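FIG000988: Predicted permease (Vibrio cholerae, PDB 6MJP) probably forms part of the LptBFG ABC transporter complex that moves lipopolysaccharide from the inner membrane to the outer membrane. Local coordinates at residues I183-V195 / I205-P217. Residues are numbered along the deposited sequence; the frame is centred on the assembly and turned at random.
Sequences ILPSVMFSHSGDV and ITLYDGTRYEGVP
Met188 and Arg212 face each other as a non-hydrogen-bonded pair on the face that also carries Ser186. The extended Arg212 side chain runs back past Met188, which turns about its CG-SD bond (chi3 89°) and lays CE over one face of the guanidinium, 3.5 Å from Arg212 CD. On its other flank Met188 CG touches CD1 of Leu207, reaching from strand 203-208 across the corner, at 3.8 Å; Leu207 CD2 in turn packs against Ser190 OG, completing the close-packed part.

Strands 186-190 and 210-214 are antiparallel (171°), held by paired backbone bonds of Val187 with Tyr213 and Phe189 with Thr211. On the reverse face, Val187 O lies in plane at the edge of the Tyr213 ring, 3.3 Å from Tyr213 CD1. Both chains then turn a corner, at His191 and Asp209, where His191 and Ser192 both face Tyr208 in a classic beta bulge. Here the contact reaches solvent: the exposed imidazole grips the backbone, His191 ND1 donating to Asp209 O (3.1 Å). The Leu184/Glu214 end is looser, its bonds from Leu184 N to Glu214 OE2 and Gly215 N to Pro185 O both weak.

Phe42 of the LptC chain makes a cation-pi contact with Arg212, and Phe177 of the LptG chain meets Phe189. The paired strands thus pass from one antiparallel sheet, between 173-176 and 223-227, into another, where hairpin 192-196/203-208 gains 230-235 beside 203-208, consistent with the periplasmic beta-jellyroll of LptF/LptG permeases.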
loop_
_atom_site.group_PDB
_atom_site.type_symbol
_atom_site.label_atom_id
_atom_site.label_comp_id
_atom_site.label_asym_id
_atom_site.label_seq_id
_atom_site.Cartn_x
_atom_site.Cartn_y
_atom_site.Cartn_z
ATOM N N ILE D 183 27.355 -35.519 -31.093
ATOM C CA ILE D 183 26.851 -34.585 -32.094
ATOM C C ILE D 183 27.715 -33.331 -32.095
ATOM O O ILE D 183 28.145 -32.842 -31.043
ATOM C CB ILE D 183 25.371 -34.236 -31.847
ATOM C CG1 ILE D 183 25.218 -33.471 -30.540
ATOM C CG2 ILE D 183 24.505 -35.494 -31.844
ATOM C CD1 ILE D 183 23.810 -33.068 -30.251
ATOM N N LEU D 184 27.974 -32.813 -33.281
ATOM C CA LEU D 184 28.836 -31.659 -33.458
ATOM C C LEU D 184 28.059 -30.371 -33.228
ATOM O O LEU D 184 26.829 -30.346 -33.351
ATOM C CB LEU D 184 29.439 -31.673 -34.864
ATOM C CG LEU D 184 30.171 -32.961 -35.230
ATOM C CD1 LEU D 184 30.668 -32.908 -36.663
ATOM C CD2 LEU D 184 31.321 -33.184 -34.269
ATOM N N PRO D 185 28.749 -29.277 -32.888
ATOM C CA PRO D 185 28.060 -27.988 -32.747
ATOM C C PRO D 185 27.359 -27.586 -34.034
ATOM O O PRO D 185 27.752 -27.973 -35.137
ATOM C CB PRO D 185 29.190 -27.011 -32.402
ATOM C CG PRO D 185 30.448 -27.704 -32.843
ATOM C CD PRO D 185 30.190 -29.159 -32.615
ATOM N N SER D 186 26.305 -26.795 -33.886
ATOM C CA SER D 186 25.490 -26.454 -35.034
ATOM C C SER D 186 24.818 -25.116 -34.784
ATOM O O SER D 186 24.789 -24.612 -33.659
ATOM C CB SER D 186 24.450 -27.541 -35.311
ATOM O OG SER D 186 23.657 -27.764 -34.155
ATOM N N VAL D 187 24.299 -24.541 -35.866
ATOM C CA VAL D 187 23.505 -23.320 -35.848
ATOM C C VAL D 187 22.454 -23.488 -36.934
ATOM O O VAL D 187 22.801 -23.715 -38.101
ATOM C CB VAL D 187 24.350 -22.054 -36.104
ATOM C CG1 VAL D 187 23.454 -20.880 -36.458
ATOM C CG2 VAL D 187 25.207 -21.704 -34.903
ATOM N N MET D 188 21.176 -23.404 -36.563
ATOM C CA MET D 188 20.091 -23.542 -37.526
ATOM C C MET D 188 19.170 -22.337 -37.446
ATOM O O MET D 188 18.987 -21.754 -36.375
ATOM C CB MET D 188 19.290 -24.829 -37.304
ATOM C CG MET D 188 18.596 -24.949 -35.972
ATOM S SD MET D 188 18.317 -26.692 -35.638
ATOM C CE MET D 188 19.854 -27.111 -34.811
ATOM N N PHE D 189 18.594 -21.980 -38.593
ATOM C CA PHE D 189 17.713 -20.830 -38.739
ATOM C C PHE D 189 16.534 -21.224 -39.612
ATOM O O PHE D 189 16.724 -21.722 -40.725
ATOM C CB PHE D 189 18.444 -19.645 -39.369
ATOM C CG PHE D 189 17.678 -18.359 -39.291
ATOM C CD1 PHE D 189 17.784 -17.554 -38.173
ATOM C CD2 PHE D 189 16.846 -17.954 -40.326
ATOM C CE1 PHE D 189 17.083 -16.373 -38.084
ATOM C CE2 PHE D 189 16.139 -16.768 -40.237
ATOM C CZ PHE D 189 16.264 -15.978 -39.111
ATOM N N SER D 190 15.322 -20.984 -39.121
ATOM C CA SER D 190 14.131 -21.355 -39.874
ATOM C C SER D 190 13.169 -20.177 -39.990
ATOM O O SER D 190 13.521 -19.038 -39.660
ATOM C CB SER D 190 13.444 -22.551 -39.219
ATOM O OG SER D 190 12.884 -22.190 -37.974
ATOM N N HIS D 191 11.960 -20.426 -40.475
ATOM C CA HIS D 191 10.981 -19.360 -40.604
ATOM C C HIS D 191 9.924 -19.410 -39.505
ATOM O O HIS D 191 9.477 -18.361 -39.037
ATOM C CB HIS D 191 10.320 -19.412 -41.992
ATOM C CG HIS D 191 11.118 -18.752 -43.081
ATOM N ND1 HIS D 191 11.869 -19.461 -43.996
ATOM C CD2 HIS D 191 11.266 -17.445 -43.409
ATOM C CE1 HIS D 191 12.450 -18.620 -44.835
ATOM N NE2 HIS D 191 12.099 -17.391 -44.500
ATOM N N SER D 192 9.552 -20.609 -39.050
ATOM C CA SER D 192 8.503 -20.815 -38.059
ATOM C C SER D 192 8.733 -22.143 -37.343
ATOM O O SER D 192 9.172 -23.116 -37.959
ATOM C CB SER D 192 7.117 -20.796 -38.718
ATOM O OG SER D 192 6.949 -19.649 -39.531
ATOM N N GLY D 193 8.424 -22.179 -36.047
ATOM C CA GLY D 193 8.628 -23.370 -35.244
ATOM C C GLY D 193 7.809 -23.330 -33.974
ATOM O O GLY D 193 7.644 -22.274 -33.358
ATOM N N ASP D 194 7.302 -24.495 -33.571
ATOM C CA ASP D 194 6.470 -24.648 -32.382
ATOM C C ASP D 194 7.253 -25.295 -31.242
ATOM O O ASP D 194 8.328 -25.870 -31.438
ATOM C CB ASP D 194 5.224 -25.496 -32.683
ATOM C CG ASP D 194 4.200 -24.757 -33.521
ATOM O OD1 ASP D 194 4.511 -23.648 -34.002
ATOM O OD2 ASP D 194 3.079 -25.287 -33.695
ATOM N N VAL D 195 6.683 -25.199 -30.041
ATOM C CA VAL D 195 7.243 -25.774 -28.823
ATOM C C VAL D 195 6.130 -26.506 -28.089
ATOM O O VAL D 195 5.000 -26.012 -28.014
ATOM C CB VAL D 195 7.863 -24.696 -27.909
ATOM C CG1 VAL D 195 8.436 -25.323 -26.645
ATOM C CG2 VAL D 195 8.928 -23.900 -28.649
ATOM N N ILE D 205 10.899 -29.035 -29.349
ATOM C CA ILE D 205 10.682 -27.900 -30.241
ATOM C C ILE D 205 10.776 -28.410 -31.671
ATOM O O ILE D 205 11.598 -29.279 -31.974
ATOM C CB ILE D 205 11.708 -26.771 -29.987
ATOM C CG1 ILE D 205 11.540 -25.620 -30.977
ATOM C CG2 ILE D 205 13.125 -27.289 -30.104
ATOM C CD1 ILE D 205 12.448 -24.433 -30.683
ATOM N N THR D 206 9.924 -27.894 -32.547
ATOM C CA THR D 206 9.984 -28.228 -33.962
ATOM C C THR D 206 10.250 -26.958 -34.765
ATOM O O THR D 206 9.808 -25.879 -34.374
ATOM C CB THR D 206 8.684 -28.903 -34.421
ATOM O OG1 THR D 206 8.738 -29.148 -35.831
ATOM C CG2 THR D 206 7.477 -28.034 -34.098
ATOM N N LEU D 207 10.994 -27.073 -35.870
ATOM C CA LEU D 207 11.275 -25.947 -36.755
ATOM C C LEU D 207 10.738 -26.225 -38.156
ATOM O O LEU D 207 10.799 -27.358 -38.639
ATOM C CB LEU D 207 12.783 -25.656 -36.836
ATOM C CG LEU D 207 13.423 -25.009 -35.605
ATOM C CD1 LEU D 207 14.823 -24.523 -35.916
ATOM C CD2 LEU D 207 12.568 -23.862 -35.102
ATOM N N TYR D 208 10.245 -25.181 -38.833
ATOM C CA TYR D 208 9.611 -25.343 -40.147
ATOM C C TYR D 208 10.277 -24.452 -41.190
ATOM O O TYR D 208 10.506 -23.267 -40.931
ATOM C CB TYR D 208 8.112 -25.018 -40.084
ATOM C CG TYR D 208 7.307 -25.840 -39.101
ATOM C CD1 TYR D 208 7.592 -27.184 -38.872
ATOM C CD2 TYR D 208 6.252 -25.270 -38.411
ATOM C CE1 TYR D 208 6.840 -27.929 -37.976
ATOM C CE2 TYR D 208 5.497 -26.000 -37.518
ATOM C CZ TYR D 208 5.793 -27.325 -37.302
ATOM O OH TYR D 208 5.027 -28.034 -36.406
ATOM N N ASP D 209 10.563 -25.009 -42.373
ATOM C CA ASP D 209 11.132 -24.215 -43.459
ATOM C C ASP D 209 12.416 -23.494 -43.051
ATOM O O ASP D 209 12.415 -22.268 -42.901
ATOM C CB ASP D 209 10.102 -23.188 -43.965
ATOM C CG ASP D 209 10.433 -22.641 -45.363
ATOM O OD1 ASP D 209 11.488 -23.000 -45.940
ATOM O OD2 ASP D 209 9.616 -21.857 -45.902
ATOM N N GLY D 210 13.508 -24.227 -42.880
ATOM C CA GLY D 210 14.775 -23.600 -42.576
ATOM C C GLY D 210 15.952 -24.414 -43.072
ATOM O O GLY D 210 15.798 -25.356 -43.853
ATOM N N THR D 211 17.143 -24.026 -42.615
ATOM C CA THR D 211 18.379 -24.741 -42.910
ATOM C C THR D 211 19.205 -24.834 -41.632
ATOM O O THR D 211 19.237 -23.889 -40.838
ATOM C CB THR D 211 19.179 -24.049 -44.033
ATOM O OG1 THR D 211 19.327 -22.658 -43.734
ATOM C CG2 THR D 211 18.443 -24.163 -45.343
ATOM N N ARG D 212 19.833 -25.986 -41.411
ATOM C CA ARG D 212 20.714 -26.199 -40.269
ATOM C C ARG D 212 22.155 -26.295 -40.750
ATOM O O ARG D 212 22.428 -26.941 -41.763
ATOM C CB ARG D 212 20.339 -27.472 -39.511
ATOM C CG ARG D 212 21.433 -27.970 -38.602
ATOM C CD ARG D 212 20.922 -28.994 -37.623
ATOM N NE ARG D 212 21.963 -29.374 -36.677
ATOM C CZ ARG D 212 21.758 -30.118 -35.598
ATOM N NH1 ARG D 212 20.541 -30.563 -35.319
ATOM N NH2 ARG D 212 22.769 -30.415 -34.798
ATOM N N TYR D 213 23.073 -25.650 -40.028
ATOM C CA TYR D 213 24.486 -25.587 -40.404
ATOM C C TYR D 213 25.319 -26.210 -39.288
ATOM O O TYR D 213 25.480 -25.606 -38.224
ATOM C CB TYR D 213 24.919 -24.142 -40.674
ATOM C CG TYR D 213 24.025 -23.404 -41.658
ATOM C CD1 TYR D 213 22.844 -22.806 -41.243
ATOM C CD2 TYR D 213 24.364 -23.307 -43.003
ATOM C CE1 TYR D 213 22.021 -22.139 -42.137
ATOM C CE2 TYR D 213 23.547 -22.643 -43.904
ATOM C CZ TYR D 213 22.380 -22.061 -43.468
ATOM O OH TYR D 213 21.569 -21.400 -44.361
ATOM N N GLU D 214 25.849 -27.415 -39.526
ATOM C CA GLU D 214 26.659 -28.136 -38.544
ATOM C C GLU D 214 28.137 -27.902 -38.838
ATOM O O GLU D 214 28.650 -28.353 -39.868
ATOM C CB GLU D 214 26.343 -29.631 -38.562
ATOM C CG GLU D 214 26.976 -30.400 -37.410
ATOM C CD GLU D 214 26.577 -31.863 -37.373
ATOM O OE1 GLU D 214 26.570 -32.505 -38.441
ATOM O OE2 GLU D 214 26.263 -32.370 -36.273
ATOM N N GLY D 215 28.828 -27.221 -37.932
ATOM C CA GLY D 215 30.228 -26.934 -38.159
ATOM C C GLY D 215 30.762 -25.945 -37.143
ATOM O O GLY D 215 30.121 -25.651 -36.137
ATOM N N VAL D 216 31.960 -25.445 -37.435
ATOM C CA VAL D 216 32.677 -24.521 -36.558
ATOM C C VAL D 216 33.140 -23.328 -37.391
ATOM O O VAL D 216 33.525 -23.504 -38.559
ATOM C CB VAL D 216 33.850 -25.231 -35.861
ATOM C CG1 VAL D 216 34.747 -24.243 -35.133
ATOM C CG2 VAL D 216 33.328 -26.272 -34.884
ATOM N N PRO D 217 33.095 -22.103 -36.848
ATOM C CA PRO D 217 33.513 -20.927 -37.637
ATOM C C PRO D 217 34.926 -21.006 -38.199
ATOM O O PRO D 217 35.193 -20.405 -39.252
ATOM C CB PRO D 217 33.376 -19.778 -36.628
ATOM C CG PRO D 217 32.295 -20.227 -35.714
ATOM C CD PRO D 217 32.445 -21.715 -35.584
#